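Local coordinates for protein (hdlp (histone deacetylase-like protein)) (Aquifex aeolicus, PDB 1C3P) that probably removes acetyl groups as a zinc-dependent relative of the histone deacetylases, and binds the inhibitors TSA and SAHA, at residues 18-23 with 89-94; 71-76 with 97-102. All blocks are in the same frame, centred on the assembly; numbering follows the deposited sequence.

Contact 1: 18-23 with 89-94; sequences PKNHPL and GGYENP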
loop_
_atom_site.group_PDB
_atom_site.type_symbol
_atom_site.label_atom_id
_atom_site.label_comp_id
_atom_site.label_asym_id
_atom_site.label_seq_id
_atom_site.Cartn_x
_atom_site.Cartn_y
_atom_site.Cartn_z
ATOM N N PRO A 18 -0.052 -18.312 -4.872
ATOM C CA PRO A 18 -0.453 -19.687 -4.617
ATOM C C PRO A 18 -1.047 -20.008 -3.257
ATOM O O PRO A 18 -1.098 -19.186 -2.342
ATOM C CB PRO A 18 0.848 -20.447 -4.842
ATOM C CG PRO A 18 1.846 -19.493 -4.237
ATOM C CD PRO A 18 1.418 -18.219 -4.951
ATOM N N LYS A 19 -1.531 -21.239 -3.195
ATOM C CA LYS A 19 -2.062 -21.896 -2.013
ATOM C C LYS A 19 -2.132 -21.092 -0.718
ATOM O O LYS A 19 -2.938 -20.185 -0.530
ATOM C CB LYS A 19 -1.147 -23.084 -1.758
ATOM C CG LYS A 19 0.311 -22.598 -1.716
ATOM C CD LYS A 19 1.357 -23.632 -1.378
ATOM C CE LYS A 19 2.698 -22.919 -1.216
ATOM N NZ LYS A 19 3.837 -23.833 -0.945
ATOM N N ASN A 20 -1.238 -21.517 0.168
ATOM C CA ASN A 20 -0.990 -21.034 1.514
ATOM C C ASN A 20 -0.760 -19.532 1.648
ATOM O O ASN A 20 -1.026 -18.943 2.700
ATOM C CB ASN A 20 0.251 -21.764 2.027
ATOM C CG ASN A 20 0.057 -22.368 3.395
ATOM O OD1 ASN A 20 -0.843 -23.184 3.605
ATOM N ND2 ASN A 20 0.911 -21.979 4.337
ATOM N N HIS A 21 -0.262 -18.921 0.581
ATOM C CA HIS A 21 0.073 -17.499 0.573
ATOM C C HIS A 21 -1.046 -16.524 0.958
ATOM O O HIS A 21 -2.187 -16.663 0.519
ATOM C CB HIS A 21 0.610 -17.108 -0.803
ATOM C CG HIS A 21 1.474 -15.889 -0.776
ATOM N ND1 HIS A 21 2.850 -15.952 -0.786
ATOM C CD2 HIS A 21 1.157 -14.576 -0.659
ATOM C CE1 HIS A 21 3.347 -14.734 -0.680
ATOM N NE2 HIS A 21 2.340 -13.879 -0.600
ATOM N N PRO A 22 -0.731 -15.522 1.795
ATOM C CA PRO A 22 -1.726 -14.529 2.218
ATOM C C PRO A 22 -2.372 -13.751 1.058
ATOM O O PRO A 22 -3.475 -13.222 1.199
ATOM C CB PRO A 22 -0.914 -13.621 3.150
ATOM C CG PRO A 22 0.101 -14.591 3.736
ATOM C CD PRO A 22 0.559 -15.244 2.452
ATOM N N LEU A 23 -1.682 -13.671 -0.079
ATOM C CA LEU A 23 -2.206 -12.954 -1.244
ATOM C C LEU A 23 -2.962 -13.862 -2.222
ATOM O O LEU A 23 -3.176 -13.511 -3.390
ATOM C CB LEU A 23 -1.068 -12.209 -1.958
ATOM C CG LEU A 23 -0.477 -11.080 -1.100
ATOM C CD1 LEU A 23 0.736 -10.445 -1.801
ATOM C CD2 LEU A 23 -1.564 -10.032 -0.863
ATOM N N GLY A 89 11.316 -17.801 -5.577
ATOM C CA GLY A 89 11.125 -19.236 -5.453
ATOM C C GLY A 89 10.692 -19.782 -4.112
ATOM O O GLY A 89 10.083 -20.850 -4.076
ATOM N N GLY A 90 11.028 -19.090 -3.025
ATOM C CA GLY A 90 10.634 -19.557 -1.699
ATOM C C GLY A 90 9.164 -19.308 -1.403
ATOM O O GLY A 90 8.446 -18.796 -2.254
ATOM N N TYR A 91 8.702 -19.680 -0.207
ATOM C CA TYR A 91 7.306 -19.467 0.183
ATOM C C TYR A 91 6.897 -17.998 0.048
ATOM O O TYR A 91 5.787 -17.666 -0.360
ATOM C CB TYR A 91 7.100 -19.852 1.643
ATOM C CG TYR A 91 5.754 -19.401 2.185
ATOM C CD1 TYR A 91 4.577 -20.061 1.833
ATOM C CD2 TYR A 91 5.661 -18.301 3.044
ATOM C CE1 TYR A 91 3.339 -19.643 2.328
ATOM C CE2 TYR A 91 4.431 -17.873 3.543
ATOM C CZ TYR A 91 3.277 -18.551 3.183
ATOM O OH TYR A 91 2.064 -18.142 3.689
ATOM N N GLU A 92 7.813 -17.128 0.429
ATOM C CA GLU A 92 7.582 -15.695 0.416
ATOM C C GLU A 92 7.337 -15.065 -0.961
ATOM O O GLU A 92 6.301 -14.418 -1.180
ATOM C CB GLU A 92 8.767 -15.040 1.131
ATOM C CG GLU A 92 8.829 -13.539 1.101
ATOM C CD GLU A 92 9.891 -13.012 2.051
ATOM O OE1 GLU A 92 10.510 -11.961 1.738
ATOM O OE2 GLU A 92 10.088 -13.647 3.118
ATOM N N ASN A 93 8.280 -15.257 -1.881
ATOM C CA ASN A 93 8.186 -14.703 -3.234
ATOM C C ASN A 93 8.257 -15.881 -4.206
ATOM O O ASN A 93 9.229 -16.049 -4.942
ATOM C CB ASN A 93 9.357 -13.749 -3.451
ATOM C CG ASN A 93 9.530 -12.794 -2.288
ATOM O OD1 ASN A 93 8.620 -12.020 -1.959
ATOM N ND2 ASN A 93 10.692 -12.851 -1.640
ATOM N N PRO A 94 7.180 -16.680 -4.259
ATOM C CA PRO A 94 7.048 -17.874 -5.097
ATOM C C PRO A 94 6.966 -17.629 -6.583
ATOM O O PRO A 94 6.724 -16.520 -7.024
ATOM C CB PRO A 94 5.740 -18.496 -4.602
ATOM C CG PRO A 94 5.505 -17.838 -3.254
ATOM C CD PRO A 94 5.908 -16.438 -3.560
#
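His-21 reaches across to the backbone of Tyr-91 and Glu-92. At its base, CB sits 3.1 Å from Pro-18 O, the carbonyl that also takes a weak bond from His-21 N. With CG anti to the backbone N (chi1 -157°), the imidazole swings over to 89-94 and meets two carbonyls edge-on, in its own plane. ND1 donates a weak, bent hydrogen bond to Tyr-91 O at 3.4 Å. CE1 is only a close neighbour of Glu-92 O, at 3.0 Å; the contact buries that carbonyl, which has no hydrogen-bond partner in the model. Leu-23 N sits at the ring's edge on the CD2 side, and NE2 forms the far end. Pro-22 CD rests on one face, offset toward the rim, and Phe-141 adds an edge-to-face contact. Pro-94 packs its CB at 4.0 Å from Pro-18 CG, beside the imidazole.

Tyr-91 returns the approach. Its phenol comes at Pro-22 from the opposite direction, OH 3.5 Å from CD, and gives Asn-20 O a weak bond, while Asn-20 CB lies at the ring edge. The side chain of Pro-22 lies about 9 Å from those of His-170 and Asp-258, known zinc ligands of this protein, although no zinc is bound in this model. The position of the two loops is consistent with their helping to form the mouth of the active-site pocket, as in histone deacetylases.

Contact 2: 71-76 with 97-102; sequences EAERCQ and YAMFTG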
loop_
_atom_site.group_PDB
_atom_site.type_symbol
_atom_site.label_atom_id
_atom_site.label_comp_id
_atom_site.label_asym_id
_atom_site.label_seq_id
_atom_site.Cartn_x
_atom_site.Cartn_y
_atom_site.Cartn_z
ATOM N N GLU A 71 11.598 -14.716 -17.210
ATOM C CA GLU A 71 11.963 -16.088 -17.545
ATOM C C GLU A 71 11.371 -17.064 -16.532
ATOM O O GLU A 71 10.803 -18.100 -16.901
ATOM C CB GLU A 71 13.485 -16.236 -17.566
ATOM C CG GLU A 71 13.945 -17.628 -17.908
ATOM C CD GLU A 71 13.878 -17.932 -19.397
ATOM O OE1 GLU A 71 14.423 -18.982 -19.810
ATOM O OE2 GLU A 71 13.295 -17.127 -20.153
ATOM N N ALA A 72 11.489 -16.740 -15.248
ATOM C CA ALA A 72 10.946 -17.612 -14.214
ATOM C C ALA A 72 9.445 -17.815 -14.393
ATOM O O ALA A 72 8.938 -18.937 -14.292
ATOM C CB ALA A 72 11.207 -17.023 -12.835
ATOM N N GLU A 73 8.723 -16.730 -14.659
ATOM C CA GLU A 73 7.286 -16.855 -14.811
ATOM C C GLU A 73 6.820 -17.665 -16.019
ATOM O O GLU A 73 6.000 -18.583 -15.878
ATOM C CB GLU A 73 6.644 -15.476 -14.876
ATOM C CG GLU A 73 5.147 -15.538 -15.034
ATOM C CD GLU A 73 4.529 -14.167 -15.209
ATOM O OE1 GLU A 73 4.361 -13.456 -14.199
ATOM O OE2 GLU A 73 4.225 -13.799 -16.366
ATOM N N ARG A 74 7.329 -17.348 -17.205
ATOM C CA ARG A 74 6.838 -18.058 -18.377
ATOM C C ARG A 74 7.271 -19.510 -18.460
ATOM O O ARG A 74 6.557 -20.332 -19.024
ATOM C CB ARG A 74 7.200 -17.315 -19.681
ATOM C CG ARG A 74 8.666 -17.241 -20.024
ATOM C CD ARG A 74 8.876 -16.412 -21.298
ATOM N NE ARG A 74 10.216 -16.688 -21.778
ATOM C CZ ARG A 74 10.537 -17.706 -22.571
ATOM N NH1 ARG A 74 9.604 -18.556 -23.000
ATOM N NH2 ARG A 74 11.820 -17.925 -22.857
ATOM N N CYS A 75 8.432 -19.831 -17.907
ATOM C CA CYS A 75 8.906 -21.218 -17.935
ATOM C C CYS A 75 8.511 -21.925 -16.637
ATOM O O CYS A 75 8.775 -23.119 -16.448
ATOM C CB CYS A 75 10.424 -21.260 -18.125
ATOM S SG CYS A 75 11.001 -20.621 -19.721
ATOM N N GLN A 76 7.884 -21.164 -15.747
ATOM C CA GLN A 76 7.409 -21.655 -14.461
ATOM C C GLN A 76 8.521 -22.408 -13.726
ATOM O O GLN A 76 8.418 -23.605 -13.451
ATOM C CB GLN A 76 6.181 -22.547 -14.696
ATOM C CG GLN A 76 5.270 -22.632 -13.495
ATOM C CD GLN A 76 4.668 -21.286 -13.153
ATOM O OE1 GLN A 76 5.380 -20.292 -13.050
ATOM N NE2 GLN A 76 3.362 -21.249 -12.959
ATOM N N TYR A 97 2.134 -16.429 -11.793
ATOM C CA TYR A 97 1.940 -15.385 -12.787
ATOM C C TYR A 97 1.732 -13.999 -12.176
ATOM O O TYR A 97 1.544 -13.011 -12.882
ATOM C CB TYR A 97 0.820 -15.742 -13.767
ATOM C CG TYR A 97 1.242 -16.858 -14.705
ATOM C CD1 TYR A 97 1.062 -18.203 -14.367
ATOM C CD2 TYR A 97 1.898 -16.563 -15.900
ATOM C CE1 TYR A 97 1.527 -19.229 -15.201
ATOM C CE2 TYR A 97 2.367 -17.578 -16.742
ATOM C CZ TYR A 97 2.180 -18.904 -16.388
ATOM O OH TYR A 97 2.650 -19.897 -17.225
ATOM N N ALA A 98 1.778 -13.915 -10.858
ATOM C CA ALA A 98 1.672 -12.615 -10.228
ATOM C C ALA A 98 3.080 -12.032 -10.222
ATOM O O ALA A 98 3.252 -10.824 -10.172
ATOM C CB ALA A 98 1.181 -12.745 -8.790
ATOM N N MET A 99 4.089 -12.895 -10.315
ATOM C CA MET A 99 5.472 -12.408 -10.199
ATOM C C MET A 99 5.904 -11.408 -11.249
ATOM O O MET A 99 6.726 -10.537 -10.972
ATOM C CB MET A 99 6.457 -13.582 -10.151
ATOM C CG MET A 99 6.868 -14.121 -11.498
ATOM S SD MET A 99 7.635 -15.749 -11.241
ATOM C CE MET A 99 9.067 -15.298 -10.204
ATOM N N PHE A 100 5.389 -11.527 -12.465
ATOM C CA PHE A 100 5.753 -10.525 -13.468
ATOM C C PHE A 100 4.534 -9.918 -14.158
ATOM O O PHE A 100 4.409 -8.700 -14.240
ATOM C CB PHE A 100 6.677 -11.093 -14.546
ATOM C CG PHE A 100 7.107 -10.062 -15.538
ATOM C CD1 PHE A 100 8.064 -9.109 -15.195
ATOM C CD2 PHE A 100 6.475 -9.969 -16.783
ATOM C CE1 PHE A 100 8.384 -8.072 -16.076
ATOM C CE2 PHE A 100 6.788 -8.935 -17.666
ATOM C CZ PHE A 100 7.744 -7.983 -17.312
ATOM N N THR A 101 3.624 -10.749 -14.649
ATOM C CA THR A 101 2.452 -10.204 -15.335
ATOM C C THR A 101 1.574 -9.381 -14.395
ATOM O O THR A 101 1.281 -8.229 -14.680
ATOM C CB THR A 101 1.639 -11.333 -15.977
ATOM O OG1 THR A 101 2.465 -12.003 -16.941
ATOM C CG2 THR A 101 0.421 -10.791 -16.690
ATOM N N GLY A 102 1.170 -9.974 -13.275
ATOM C CA GLY A 102 0.346 -9.258 -12.309
ATOM C C GLY A 102 1.112 -8.069 -11.748
ATOM O O GLY A 102 0.570 -6.979 -11.620
HETATM O O HOH W 1 4.003 -19.596 -19.526
#
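Tyr-97 and the carboxylate of Glu-73 are the flat groups here. The phenol ring takes Glu-73 CG obliquely, 3.5 Å from Tyr-97 CD2, and the end of the Gln-76 side chain comes near the same ring. At the ring's edge, in plane, a water donates to Arg-74 O and is hydrogen-bonded to Tyr-97 OH, its O 2.7 Å from each, joining the ring to the last turn of helix 63-75. The edge of the Phe-100 ring faces Glu-73 OE2, and that ring itself packs back onto Ile-66, Leu-69 and Met-70 of the same helix.

Glu-73 runs out extended: CG is anti to the backbone N (chi1 180°) and chi2 is extended too, which carries the carboxylate across to the N-H groups of Phe-100 and Thr-101 in the first turn of helix 98-118. OE1 takes both amides: Thr-101 N, nearly straight at 166° and on the syn lone pair, and Phe-100 N, also 2.8 Å from OE1 but tilted out of the carboxylate plane. Thr-101 OG1 donates to OE2 at 2.6 Å, likewise on the syn side. Beneath the polar end, Met-99 CG packs 3.6 Å from Glu-73 CB, and Met-99 CE reaches Ala-72 CB. A Schellman motif with Gln-76 at C-prime ends the first helix just beyond; the two helix segments cross at -95°.

A leucine in place of Glu-73 would probably leave both amides and the Thr-101 hydroxyl without their acceptor. Tyr-97 O, a second acceptor 3.1 Å from Glu-73 OE1, is an unfavourable neighbour that the two amides probably offset. Three donors gathered at the positive end of a helix would be expected to favour the ionised carboxylate.

How the contacts relate
From the N terminus, the chain leaves strand 4-8 and enters the loop that holds 18-23, then passes helix 28-37 before reaching 71-76 at the end of helix 63-75. Next comes the loop with 89-94, where contact 1 closes a long excursion of 65 intervening residues. A few residues on, 97-102 starts helix 98-118, and contact 2 closes a shorter one of 20, with 89-94 inside it. The segments alternate, so the two closures cross instead of nesting. Their centres lie 13 Å apart, and Pro-94 O packs against Met-99 CE at 4.1 Å. Contact 1 joins two loops near the zinc site; contact 2 joins two helices away from it.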